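Local structure of NDP-rhamnosyltransferase (Saccharopolyspora spinosa, 3TSA) at residues E39-A44 with L49-I54; G77-E82 with P147-F152; D154-L159 with T170-P175; V221-G226 with A243-L248; T301-G306 with D368-M373. The protein is an NDP-rhamnosyltransferase of the GT-B fold, built from two Rossmann-like domains that face each other across a cleft. All coordinates share one frame; numbering follows the deposited sequence.

Interaction 1: residues E39-A44 with L49-I54; sequences ELQATA and LTTAGI
The flat carboxamide of Q41 is linked to T51 by a water, which accepts from Q41 NE2 at 3.0 Å and sits 2.7 Å from T51 OG1. The other flat group of the contact, the peptide carbonyl of A44, takes the backbone N-H of L49: L49 N to A44 O is 3.1 Å, and the donor is tilted 33° from the carbonyl plane. L49 CB crowds the same oxygen at 3.4 Å, so leucine covers this peptide bond with hydrocarbon while its own nitrogen satisfies it. Between the two polar links lies a tight apolar touch, A44 CB against T51 CG2 at 3.3 Å, shorter than usual for two carbons. The small side chain of alanine suits a helix face pressed this close to a strand. The T51 methyl reaches it because CG2 stands anti to the carbonyl carbon (OG1 chi1 61°), which turns OG1 away to the water and to H45 NE2, its hydrogen-bond partner. One threonine thus serves an apolar and a polar neighbour with separate branches. T50 and T51 also pair in parallel with a strand of the second subunit, carrying the sheet across the interface. Helix 38-46 followed directly by strand 50-53, beside strand 31-36, is the beta-alpha-beta crossover that builds a Rossmann-like domain.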
# COMPACT_ATOMS: atom_id res chain seq x y z
N GLU A 39 11.35 3.13 -14.33
CA GLU A 39 11.80 4.02 -13.23
C GLU A 39 10.86 4.02 -12.02
O GLU A 39 11.28 4.30 -10.90
CB GLU A 39 11.92 5.49 -13.69
CG GLU A 39 13.06 5.79 -14.64
CD GLU A 39 12.73 5.50 -16.10
OE1 GLU A 39 11.56 5.26 -16.45
OE2 GLU A 39 13.69 5.52 -16.93
N LEU A 40 9.59 3.71 -12.28
CA LEU A 40 8.57 3.86 -11.27
C LEU A 40 8.09 2.54 -10.73
O LEU A 40 7.37 2.50 -9.76
CB LEU A 40 7.37 4.62 -11.83
CG LEU A 40 7.34 6.13 -11.88
CD1 LEU A 40 5.85 6.47 -12.19
CD2 LEU A 40 7.82 6.77 -10.57
N GLN A 41 8.52 1.45 -11.36
CA GLN A 41 7.91 0.15 -11.02
C GLN A 41 8.05 -0.20 -9.54
O GLN A 41 7.09 -0.63 -8.89
CB GLN A 41 8.49 -0.99 -11.84
CG GLN A 41 7.67 -2.27 -11.69
CD GLN A 41 8.29 -3.42 -12.40
OE1 GLN A 41 9.46 -3.74 -12.17
NE2 GLN A 41 7.51 -4.09 -13.27
N ALA A 42 9.27 -0.08 -9.04
CA ALA A 42 9.54 -0.50 -7.68
C ALA A 42 8.88 0.45 -6.63
O ALA A 42 8.40 -0.02 -5.57
CB ALA A 42 11.16 -0.64 -7.49
N THR A 43 8.72 1.73 -6.96
CA THR A 43 8.02 2.67 -6.08
C THR A 43 6.50 2.24 -5.99
O THR A 43 5.89 2.20 -4.87
CB THR A 43 8.09 4.02 -6.66
OG1 THR A 43 9.51 4.34 -6.73
CG2 THR A 43 7.43 5.06 -5.68
N ALA A 44 5.96 1.91 -7.15
CA ALA A 44 4.52 1.51 -7.27
C ALA A 44 4.25 0.19 -6.50
O ALA A 44 3.43 0.08 -5.59
CB ALA A 44 4.10 1.38 -8.78
N LEU A 49 0.82 -1.36 -4.80
CA LEU A 49 0.02 -1.04 -5.96
C LEU A 49 0.30 -1.89 -7.15
O LEU A 49 1.36 -2.56 -7.23
CB LEU A 49 0.14 0.45 -6.34
CG LEU A 49 -0.34 1.31 -5.17
CD1 LEU A 49 0.05 2.77 -5.39
CD2 LEU A 49 -1.84 1.19 -4.87
N THR A 50 -0.64 -1.88 -8.09
CA THR A 50 -0.39 -2.61 -9.35
C THR A 50 -0.09 -1.66 -10.52
O THR A 50 -0.61 -0.53 -10.56
CB THR A 50 -1.57 -3.57 -9.71
OG1 THR A 50 -2.74 -2.82 -9.84
CG2 THR A 50 -1.72 -4.62 -8.60
N THR A 51 0.63 -2.21 -11.49
CA THR A 51 1.15 -1.45 -12.63
C THR A 51 0.79 -1.99 -14.00
O THR A 51 0.41 -3.17 -14.19
CB THR A 51 2.69 -1.32 -12.57
OG1 THR A 51 3.30 -2.63 -12.61
CG2 THR A 51 3.13 -0.53 -11.35
N ALA A 52 0.79 -1.07 -14.95
CA ALA A 52 0.79 -1.43 -16.36
C ALA A 52 2.15 -0.92 -16.86
O ALA A 52 2.49 0.24 -16.67
CB ALA A 52 -0.34 -0.77 -17.08
N GLY A 53 2.92 -1.81 -17.47
CA GLY A 53 4.24 -1.37 -17.96
C GLY A 53 4.20 -0.45 -19.17
O GLY A 53 3.39 -0.61 -20.12
N ILE A 54 5.07 0.56 -19.11
CA ILE A 54 5.26 1.49 -20.25
C ILE A 54 6.75 1.42 -20.64
O ILE A 54 7.60 1.34 -19.72
CB ILE A 54 4.92 3.00 -19.81
CG1 ILE A 54 3.44 3.18 -19.39
CG2 ILE A 54 5.44 4.02 -20.95
CD1 ILE A 54 2.45 2.82 -20.42
O HOH W 1 5.11 -2.94 -14.57

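Interaction 2: residues G77-E82 with P147-F152; sequences GQRDTE and PTAGPF
R79 carries nearly all of this contact, laying its guanidinium across the backbone of P147 to G150. The face contact comes first. P147 CA lies 3.8 Å above the guanidinium plane, over its centre, P147 O is on a face as well, and R79 NE is 3.7 Å from P147 CB. The approach of R79 CD to P147 O, 3.1 Å, is close, yet neither NE nor NH1 has the angle for a hydrogen bond to that oxygen; the attraction is probably electrostatic, a positive plate over a carbonyl dipole. The bend at chi3 (-63°) lays the guanidinium over P147, and W88 packs against both residues. The edge is different: G150 N lies there, in plane, but both it and NH1 are donors, so nothing bonds them. NH1 instead forms a salt bridge with D190, which fixes that end. Apolar packing adds R79 CG, 4.2 Å from P151 CG. T81 N to Q78 O closes a type I turn that holds R79, and T81 OG1 adds a side-chain bond to the same oxygen at 2.8 Å. T81 also N-caps helix 82-113, and rigid P151 suits the first turn of helix 151-166, just after its N-cap G150. Two helix starts are joined beside the interdomain cleft of the GT-B fold, where R323 and D317 of the C-terminal half reach G77 and P147.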
# COMPACT_ATOMS: atom_id res chain seq x y z
N GLY A 77 14.07 28.88 -9.87
CA GLY A 77 13.19 29.72 -9.09
C GLY A 77 13.13 31.17 -9.57
O GLY A 77 12.71 32.09 -8.86
N GLN A 78 13.52 31.37 -10.82
CA GLN A 78 13.57 32.71 -11.42
C GLN A 78 12.84 32.71 -12.77
O GLN A 78 13.49 32.88 -13.82
CB GLN A 78 15.05 33.19 -11.56
CG GLN A 78 15.75 33.21 -10.14
CD GLN A 78 17.23 33.41 -10.22
OE1 GLN A 78 17.83 33.15 -11.25
NE2 GLN A 78 17.83 33.77 -9.08
N ARG A 79 11.52 32.47 -12.74
CA ARG A 79 10.73 32.24 -13.99
C ARG A 79 10.59 33.54 -14.79
O ARG A 79 10.38 33.46 -16.01
CB ARG A 79 9.41 31.57 -13.71
CG ARG A 79 9.62 30.07 -13.56
CD ARG A 79 8.30 29.33 -13.22
NE ARG A 79 7.73 29.75 -11.94
CZ ARG A 79 6.45 30.10 -11.78
NH1 ARG A 79 5.56 30.10 -12.81
NH2 ARG A 79 6.04 30.49 -10.55
N ASP A 80 10.76 34.69 -14.11
CA ASP A 80 10.77 36.04 -14.80
C ASP A 80 12.14 36.38 -15.41
O ASP A 80 12.37 37.52 -15.84
CB ASP A 80 10.49 37.14 -13.80
CG ASP A 80 9.19 36.97 -13.04
OD1 ASP A 80 8.17 36.52 -13.64
OD2 ASP A 80 9.18 37.36 -11.84
N THR A 81 13.04 35.43 -15.52
CA THR A 81 14.27 35.66 -16.22
C THR A 81 14.33 34.80 -17.45
O THR A 81 13.58 33.81 -17.57
CB THR A 81 15.53 35.41 -15.37
OG1 THR A 81 15.72 33.99 -15.16
CG2 THR A 81 15.52 36.22 -14.07
N GLU A 82 15.25 35.14 -18.36
CA GLU A 82 15.46 34.33 -19.57
C GLU A 82 15.98 32.93 -19.30
O GLU A 82 15.55 31.95 -19.97
CB GLU A 82 16.40 35.08 -20.52
CG GLU A 82 17.21 34.14 -21.42
CD GLU A 82 16.43 33.69 -22.65
OE1 GLU A 82 15.47 34.41 -23.07
OE2 GLU A 82 16.78 32.61 -23.20
N PRO A 147 5.32 25.30 -9.93
CA PRO A 147 5.82 26.47 -10.67
C PRO A 147 5.62 26.32 -12.17
O PRO A 147 6.40 26.86 -12.95
CB PRO A 147 7.32 26.47 -10.36
CG PRO A 147 7.62 25.25 -9.69
CD PRO A 147 6.39 24.32 -9.67
N THR A 148 4.58 25.58 -12.57
CA THR A 148 4.42 25.30 -14.01
C THR A 148 3.71 26.34 -14.82
O THR A 148 3.77 26.26 -16.04
CB THR A 148 3.82 23.89 -14.29
OG1 THR A 148 2.45 23.81 -13.85
CG2 THR A 148 4.71 22.81 -13.71
N ALA A 149 3.05 27.29 -14.17
CA ALA A 149 2.36 28.40 -14.91
C ALA A 149 3.25 29.23 -15.78
O ALA A 149 2.81 29.91 -16.76
CB ALA A 149 1.62 29.31 -13.99
N GLY A 150 4.52 29.38 -15.63
CA GLY A 150 4.59 30.35 -16.92
C GLY A 150 5.03 29.73 -18.25
O GLY A 150 4.25 29.21 -19.13
N PRO A 151 6.30 29.72 -18.39
CA PRO A 151 7.09 29.07 -19.43
C PRO A 151 6.72 27.61 -19.67
O PRO A 151 6.53 27.24 -20.83
CB PRO A 151 8.53 29.23 -18.96
CG PRO A 151 8.44 29.87 -17.60
CD PRO A 151 7.12 30.48 -17.44
N PHE A 152 6.55 26.81 -18.62
CA PHE A 152 6.23 25.38 -18.82
C PHE A 152 4.84 25.22 -19.48
O PHE A 152 4.70 24.52 -20.49
CB PHE A 152 6.35 24.57 -17.50
CG PHE A 152 5.96 23.10 -17.65
CD1 PHE A 152 4.60 22.74 -17.67
CD2 PHE A 152 6.94 22.10 -17.76
CE1 PHE A 152 4.20 21.41 -17.80
CE2 PHE A 152 6.54 20.74 -17.92
CZ PHE A 152 5.18 20.42 -17.92

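Interaction 3: residues D154-L159 with T170-P175; sequences DRAHEL and TGLPTP
H157 and L172 meet over a shared anchor: OD1 of D161, one helical turn further on, is hydrogen-bonded by both H157 ND1 and L172 N. That double grip ties the loop 170-175 back to helix 151-166 and fixes the turn of the imidazole. The ring then offers two surfaces to the leucine. CD2 of L172 stands over one face, 4.3 Å from the ring centroid and 17° off the normal, a CH-pi contact displaced toward the rim. L172 O lies at the edge in the ring plane, 3.5 Å from H157 CE1, where the carbon's polarised hydrogen would be welcome. Leucine suits this place because its CB lies 3.7 Å from both H157 ND1 and CE1 while, with CG anti to the backbone N (chi1 -168°), CD2 spans from the ring face to A156, whose CB is 4.4 Å away. A156 is small enough to let it in, and L172 packs further on V129 and R128 of helix 125-133. On another side of the helix, R155 NH1 bridges E158 OE1 at 3.0 Å. Since ND1 bonds a carboxylate, it is presumably the donor, and the nearby negative charge would tend to favour a protonated, well-oriented H157.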
# COMPACT_ATOMS: atom_id res chain seq x y z
N ASP A 154 3.02 27.32 -21.06
CA ASP A 154 2.95 27.94 -22.40
C ASP A 154 3.60 27.06 -23.46
O ASP A 154 3.08 27.00 -24.60
CB ASP A 154 3.67 29.29 -22.39
CG ASP A 154 2.77 30.41 -21.83
OD1 ASP A 154 1.56 30.19 -21.53
OD2 ASP A 154 3.31 31.51 -21.63
N ARG A 155 4.76 26.47 -23.15
CA ARG A 155 5.44 25.56 -24.08
C ARG A 155 4.65 24.29 -24.29
O ARG A 155 4.56 23.77 -25.40
CB ARG A 155 6.87 25.31 -23.57
CG ARG A 155 7.78 24.44 -24.46
CD ARG A 155 8.02 25.18 -25.84
NE ARG A 155 8.87 24.30 -26.61
CZ ARG A 155 9.16 24.43 -27.91
NH1 ARG A 155 8.63 25.41 -28.64
NH2 ARG A 155 9.99 23.54 -28.45
N ALA A 156 4.04 23.76 -23.22
CA ALA A 156 3.18 22.59 -23.38
C ALA A 156 2.00 22.83 -24.36
O ALA A 156 1.66 21.96 -25.18
CB ALA A 156 2.63 22.18 -22.01
N HIS A 157 1.37 24.00 -24.27
CA HIS A 157 0.30 24.38 -25.19
C HIS A 157 0.89 24.58 -26.60
O HIS A 157 0.32 24.08 -27.58
CB HIS A 157 -0.42 25.66 -24.68
CG HIS A 157 -1.49 25.34 -23.68
ND1 HIS A 157 -2.62 24.65 -24.03
CD2 HIS A 157 -1.54 25.47 -22.33
CE1 HIS A 157 -3.36 24.43 -22.96
NE2 HIS A 157 -2.72 24.92 -21.91
N GLU A 158 2.03 25.25 -26.70
CA GLU A 158 2.64 25.47 -28.04
C GLU A 158 2.88 24.17 -28.81
O GLU A 158 2.58 24.08 -30.01
CB GLU A 158 3.91 26.26 -27.94
CG GLU A 158 4.50 26.76 -29.29
CD GLU A 158 5.92 27.34 -29.11
OE1 GLU A 158 6.44 27.40 -27.95
OE2 GLU A 158 6.51 27.76 -30.12
N LEU A 159 3.41 23.15 -28.13
CA LEU A 159 3.71 21.88 -28.75
C LEU A 159 2.48 20.97 -28.86
O LEU A 159 2.31 20.23 -29.85
CB LEU A 159 4.79 21.17 -27.99
CG LEU A 159 6.08 21.94 -27.95
CD1 LEU A 159 6.99 21.26 -27.04
CD2 LEU A 159 6.66 22.10 -29.40
N THR A 170 -10.02 21.60 -29.33
CA THR A 170 -9.62 23.01 -29.35
C THR A 170 -8.11 23.20 -29.17
O THR A 170 -7.49 24.15 -29.70
CB THR A 170 -10.36 23.80 -28.25
OG1 THR A 170 -11.74 23.94 -28.63
CG2 THR A 170 -9.73 25.20 -28.06
N GLY A 171 -7.51 22.23 -28.45
CA GLY A 171 -6.11 22.30 -28.02
C GLY A 171 -6.04 21.34 -26.82
O GLY A 171 -6.95 20.53 -26.58
N LEU A 172 -4.91 21.39 -26.12
CA LEU A 172 -4.70 20.63 -24.88
C LEU A 172 -5.82 21.01 -23.89
O LEU A 172 -5.95 22.20 -23.55
CB LEU A 172 -3.35 21.03 -24.33
CG LEU A 172 -2.85 20.14 -23.20
CD1 LEU A 172 -2.59 18.70 -23.69
CD2 LEU A 172 -1.50 20.77 -22.83
N PRO A 173 -6.65 20.05 -23.48
CA PRO A 173 -7.86 20.46 -22.72
C PRO A 173 -7.53 21.01 -21.32
O PRO A 173 -6.53 20.59 -20.72
CB PRO A 173 -8.64 19.15 -22.54
CG PRO A 173 -8.11 18.20 -23.62
CD PRO A 173 -6.72 18.64 -23.96
N THR A 174 -8.41 21.87 -20.81
CA THR A 174 -8.41 22.21 -19.38
C THR A 174 -8.80 20.95 -18.56
O THR A 174 -9.75 20.23 -18.90
CB THR A 174 -9.30 23.48 -19.06
OG1 THR A 174 -8.77 24.59 -19.78
CG2 THR A 174 -9.18 23.89 -17.60
N PRO A 175 -8.06 20.66 -17.47
CA PRO A 175 -8.50 19.49 -16.70
C PRO A 175 -9.82 19.74 -15.95
O PRO A 175 -10.16 20.91 -15.62
CB PRO A 175 -7.33 19.25 -15.71
CG PRO A 175 -6.76 20.71 -15.51
CD PRO A 175 -6.82 21.27 -16.94

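Interaction 4: residues V221-G226 with A243-L248; sequences VCICMG and AAATEL
I223 and V221 reach A245 through torsions that lay their branches toward the helix. In I223, CG1 is anti to the carbonyl carbon (chi1 -63°) and the chain then runs on extended at chi2 (166°), which carries CD1 to 4.2 Å from A245 CB. V221 uses a different rotation, CG1 anti to its backbone nitrogen (chi1 170°), and this branch too comes to 4.2 Å from A245 CB. One alanine methyl is therefore met by two methyls from residues two apart on the strand, both on the face of the sheet that the helix covers. These are ordinary van der Waals distances, dispersion contacts with no polar atom involved. Residue types follow from the spacing: the nearest alpha carbons, those of V221 and A245, are 7.3 Å apart, a spacing that the short alanine side chain fits. The beta-branched pair, by contrast, is at home in an extended strand and gives it a greasy surface. I223 spreads over more of the same helix, touching L238, A241 and V242, while C222 on the other face packs against L284 and C287. The strand's backbone is held on both flanks, V221 bonding E252 and V254, C222 bonding L289 and I291. A244, beside A245 on the helix, packs on F346 and T347 of helix 343-354. Helix 227-233 also lies in the connection, after G226. Strand 219-224, helix 236-246 and strand 251-256 form a beta-alpha-beta crossover, the opening unit of the C-terminal Rossmann-like domain of a GT-B protein.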
# COMPACT_ATOMS: atom_id res chain seq x y z
N VAL A 221 18.89 16.47 14.84
CA VAL A 221 18.73 17.12 13.56
C VAL A 221 18.71 15.99 12.54
O VAL A 221 19.66 15.20 12.47
CB VAL A 221 19.97 18.01 13.32
CG1 VAL A 221 20.04 18.57 11.84
CG2 VAL A 221 19.95 19.17 14.33
N CYS A 222 17.65 15.90 11.71
CA CYS A 222 17.66 14.90 10.65
C CYS A 222 18.12 15.53 9.31
O CYS A 222 17.55 16.56 8.90
CB CYS A 222 16.26 14.29 10.49
SG CYS A 222 16.04 13.16 9.07
N ILE A 223 18.99 14.85 8.58
CA ILE A 223 19.42 15.25 7.25
C ILE A 223 18.84 14.21 6.33
O ILE A 223 19.16 13.01 6.46
CB ILE A 223 20.98 15.29 7.12
CG1 ILE A 223 21.54 16.35 8.07
CG2 ILE A 223 21.37 15.49 5.64
CD1 ILE A 223 23.10 16.14 8.22
N CYS A 224 17.94 14.66 5.44
CA CYS A 224 17.19 13.74 4.59
C CYS A 224 17.18 14.30 3.16
O CYS A 224 16.66 15.45 2.91
CB CYS A 224 15.80 13.61 5.15
SG CYS A 224 14.89 12.35 4.16
N MET A 225 17.88 13.57 2.30
CA MET A 225 18.02 13.90 0.86
C MET A 225 17.73 12.61 0.06
O MET A 225 18.24 11.54 0.43
CB MET A 225 19.41 14.48 0.56
CG MET A 225 19.46 15.85 1.16
SD MET A 225 21.08 16.52 1.03
CE MET A 225 20.96 17.87 2.23
N GLY A 226 16.88 12.71 -0.96
CA GLY A 226 16.50 11.53 -1.78
C GLY A 226 17.45 11.15 -2.92
O GLY A 226 18.44 11.83 -3.21
N ALA A 243 28.60 18.17 7.78
CA ALA A 243 29.67 18.96 8.44
C ALA A 243 29.07 20.06 9.32
O ALA A 243 29.40 20.20 10.52
CB ALA A 243 30.56 19.58 7.38
N ALA A 244 28.13 20.82 8.77
CA ALA A 244 27.54 21.88 9.56
C ALA A 244 26.82 21.31 10.81
O ALA A 244 26.95 21.91 11.92
CB ALA A 244 26.58 22.66 8.67
N ALA A 245 26.08 20.22 10.65
CA ALA A 245 25.30 19.70 11.79
C ALA A 245 26.23 19.10 12.83
O ALA A 245 26.08 19.37 14.02
CB ALA A 245 24.23 18.64 11.35
N THR A 246 27.15 18.25 12.40
CA THR A 246 27.85 17.44 13.43
C THR A 246 28.88 18.26 14.21
O THR A 246 29.30 17.86 15.30
CB THR A 246 28.52 16.19 12.82
OG1 THR A 246 29.44 16.56 11.78
CG2 THR A 246 27.45 15.22 12.28
N GLU A 247 29.32 19.37 13.63
CA GLU A 247 30.24 20.23 14.31
C GLU A 247 29.62 21.10 15.37
O GLU A 247 30.30 21.68 16.17
CB GLU A 247 30.88 21.13 13.27
CG GLU A 247 31.93 20.38 12.50
CD GLU A 247 32.74 21.33 11.61
OE1 GLU A 247 33.23 20.81 10.58
OE2 GLU A 247 32.85 22.56 11.94
N LEU A 248 28.29 21.21 15.37
CA LEU A 248 27.61 22.10 16.26
C LEU A 248 27.46 21.45 17.62
O LEU A 248 27.14 20.24 17.68
CB LEU A 248 26.25 22.48 15.66
CG LEU A 248 25.62 23.70 16.34
CD1 LEU A 248 26.42 24.95 16.19
CD2 LEU A 248 24.19 23.91 15.95

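Interaction 5: residues T301-G306 with D368-M373; sequences TATRLG and DEITAM
R304 and T371 cross at about a right angle, so that the threonine methyl, not the hydroxyl, points at the flat guanidinium. T371 CG2 stands 3.6 Å above that plane, over its centre, and its distance to R304 CZ is likewise 3.6 Å. The arginine comes to this position through one bend: CG leaves anti to the backbone N (chi1 175°), then chi2 turns to 60° and folds the chain past helix 358-371. Along the way its methylenes run obliquely to I370, with R304 CD 3.8 Å from I370 CG2. The other arm of I370 crosses T303 at nearly a right angle, and T303 CG2 meets I370 CD1 at 4.0 Å. CD1 also presses on the helix backbone itself, 3.8 Å from R304 N, and isoleucine suits the site because its two arms can straddle R304 from base to chain. The threonines share a logic: each presents its methyl across the contact and keeps its hydroxyl for a backbone oxygen, T303 OG1 bonding A299 O and T371 OG1 making a weak bond to S367 O. Next to the contact, helix 296-304 ends in a Schellman motif, where G306, with its positive phi, sends its N-H back to T303 O at 2.9 Å. S367 OG also bonds R304 O, a polar tie between the two helices beside the apolar one. The chemistry is thus a graded one: hydrocarbon packing at the buried I370 passes into a methyl-covered cation at the more exposed end.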
# COMPACT_ATOMS: atom_id res chain seq x y z
N THR A 301 6.31 16.22 5.10
CA THR A 301 6.21 15.38 6.29
C THR A 301 6.69 16.20 7.48
O THR A 301 6.04 16.20 8.53
CB THR A 301 7.04 14.10 6.15
OG1 THR A 301 6.45 13.28 5.14
CG2 THR A 301 7.12 13.32 7.43
N ALA A 302 7.85 16.89 7.32
CA ALA A 302 8.33 17.76 8.36
C ALA A 302 7.24 18.81 8.72
O ALA A 302 6.94 19.01 9.91
CB ALA A 302 9.67 18.42 7.99
N THR A 303 6.67 19.45 7.70
CA THR A 303 5.76 20.61 7.92
C THR A 303 4.49 20.09 8.63
O THR A 303 4.07 20.65 9.67
CB THR A 303 5.44 21.27 6.59
OG1 THR A 303 6.65 21.86 6.16
CG2 THR A 303 4.43 22.41 6.79
N ARG A 304 3.99 18.94 8.17
CA ARG A 304 2.83 18.27 8.81
C ARG A 304 3.02 18.04 10.32
O ARG A 304 2.09 18.20 11.14
CB ARG A 304 2.46 16.96 8.04
CG ARG A 304 1.37 16.15 8.71
CD ARG A 304 0.02 16.87 8.88
NE ARG A 304 -0.91 16.00 9.61
CZ ARG A 304 -1.00 15.93 10.94
NH1 ARG A 304 -0.24 16.70 11.72
NH2 ARG A 304 -1.88 15.08 11.49
N LEU A 305 4.25 17.69 10.72
CA LEU A 305 4.58 17.35 12.07
C LEU A 305 5.07 18.57 12.90
O LEU A 305 5.51 18.44 14.05
CB LEU A 305 5.60 16.18 12.03
CG LEU A 305 5.17 14.81 11.53
CD1 LEU A 305 6.38 13.85 11.57
CD2 LEU A 305 4.01 14.39 12.44
N GLY A 306 5.10 19.75 12.28
CA GLY A 306 5.45 21.04 12.93
C GLY A 306 6.97 21.18 13.15
O GLY A 306 7.39 21.88 14.06
N ASP A 368 -1.20 23.44 10.63
CA ASP A 368 -2.67 23.72 10.76
C ASP A 368 -3.38 23.98 9.41
O ASP A 368 -4.59 23.64 9.30
CB ASP A 368 -2.93 24.90 11.70
CG ASP A 368 -2.54 24.64 13.16
OD1 ASP A 368 -2.25 23.51 13.59
OD2 ASP A 368 -2.58 25.60 13.95
N GLU A 369 -2.68 24.56 8.43
CA GLU A 369 -3.24 24.70 7.09
C GLU A 369 -3.45 23.32 6.47
O GLU A 369 -4.46 23.09 5.82
CB GLU A 369 -2.30 25.52 6.20
CG GLU A 369 -2.25 26.98 6.57
CD GLU A 369 -1.43 27.72 5.51
OE1 GLU A 369 -1.88 27.80 4.36
OE2 GLU A 369 -0.33 28.16 5.86
N ILE A 370 -2.50 22.41 6.69
CA ILE A 370 -2.61 21.05 6.21
C ILE A 370 -3.81 20.34 6.85
O ILE A 370 -4.65 19.76 6.14
CB ILE A 370 -1.32 20.25 6.44
CG1 ILE A 370 -0.19 20.85 5.57
CG2 ILE A 370 -1.51 18.80 6.02
CD1 ILE A 370 1.22 20.22 5.85
N THR A 371 -3.87 20.39 8.15
CA THR A 371 -4.93 19.61 8.78
C THR A 371 -6.33 20.24 8.59
O THR A 371 -7.32 19.60 8.94
CB THR A 371 -4.67 19.38 10.25
OG1 THR A 371 -4.58 20.64 10.94
CG2 THR A 371 -3.44 18.56 10.48
N ALA A 372 -6.43 21.45 8.05
CA ALA A 372 -7.76 22.03 7.69
C ALA A 372 -8.27 21.43 6.42
O ALA A 372 -9.41 21.69 6.04
CB ALA A 372 -7.63 23.54 7.47
N MET A 373 -7.42 20.68 5.70
CA MET A 373 -7.83 20.15 4.35
C MET A 373 -8.52 18.80 4.46
O MET A 373 -8.23 18.03 5.41
CB MET A 373 -6.56 19.95 3.52
CG MET A 373 -5.87 21.30 3.25
SD MET A 373 -4.70 20.87 1.94
CE MET A 373 -3.65 21.92 2.71

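Interactions 1, 3 and 4 are buried; 2 and 5 are partly buried, nearer the surface. Interactions 1 and 4 play matching roles in the two halves: each packs a helix through a single alanine on a strand of its parallel sheet. Interaction 4, on an inner strand, is wholly apolar, whereas interaction 1, on an outer strand at the subunit interface, adds a backbone bond and a water. Interactions 2 and 3 both use helix 151-166, its start and its middle, with centres 16 Å apart, and both set a flat nitrogen-bearing group on a loop, tied by an aspartate. Interaction 5 joins two helices of the C-terminal half and, like interaction 2, gives an arginine face to carbon.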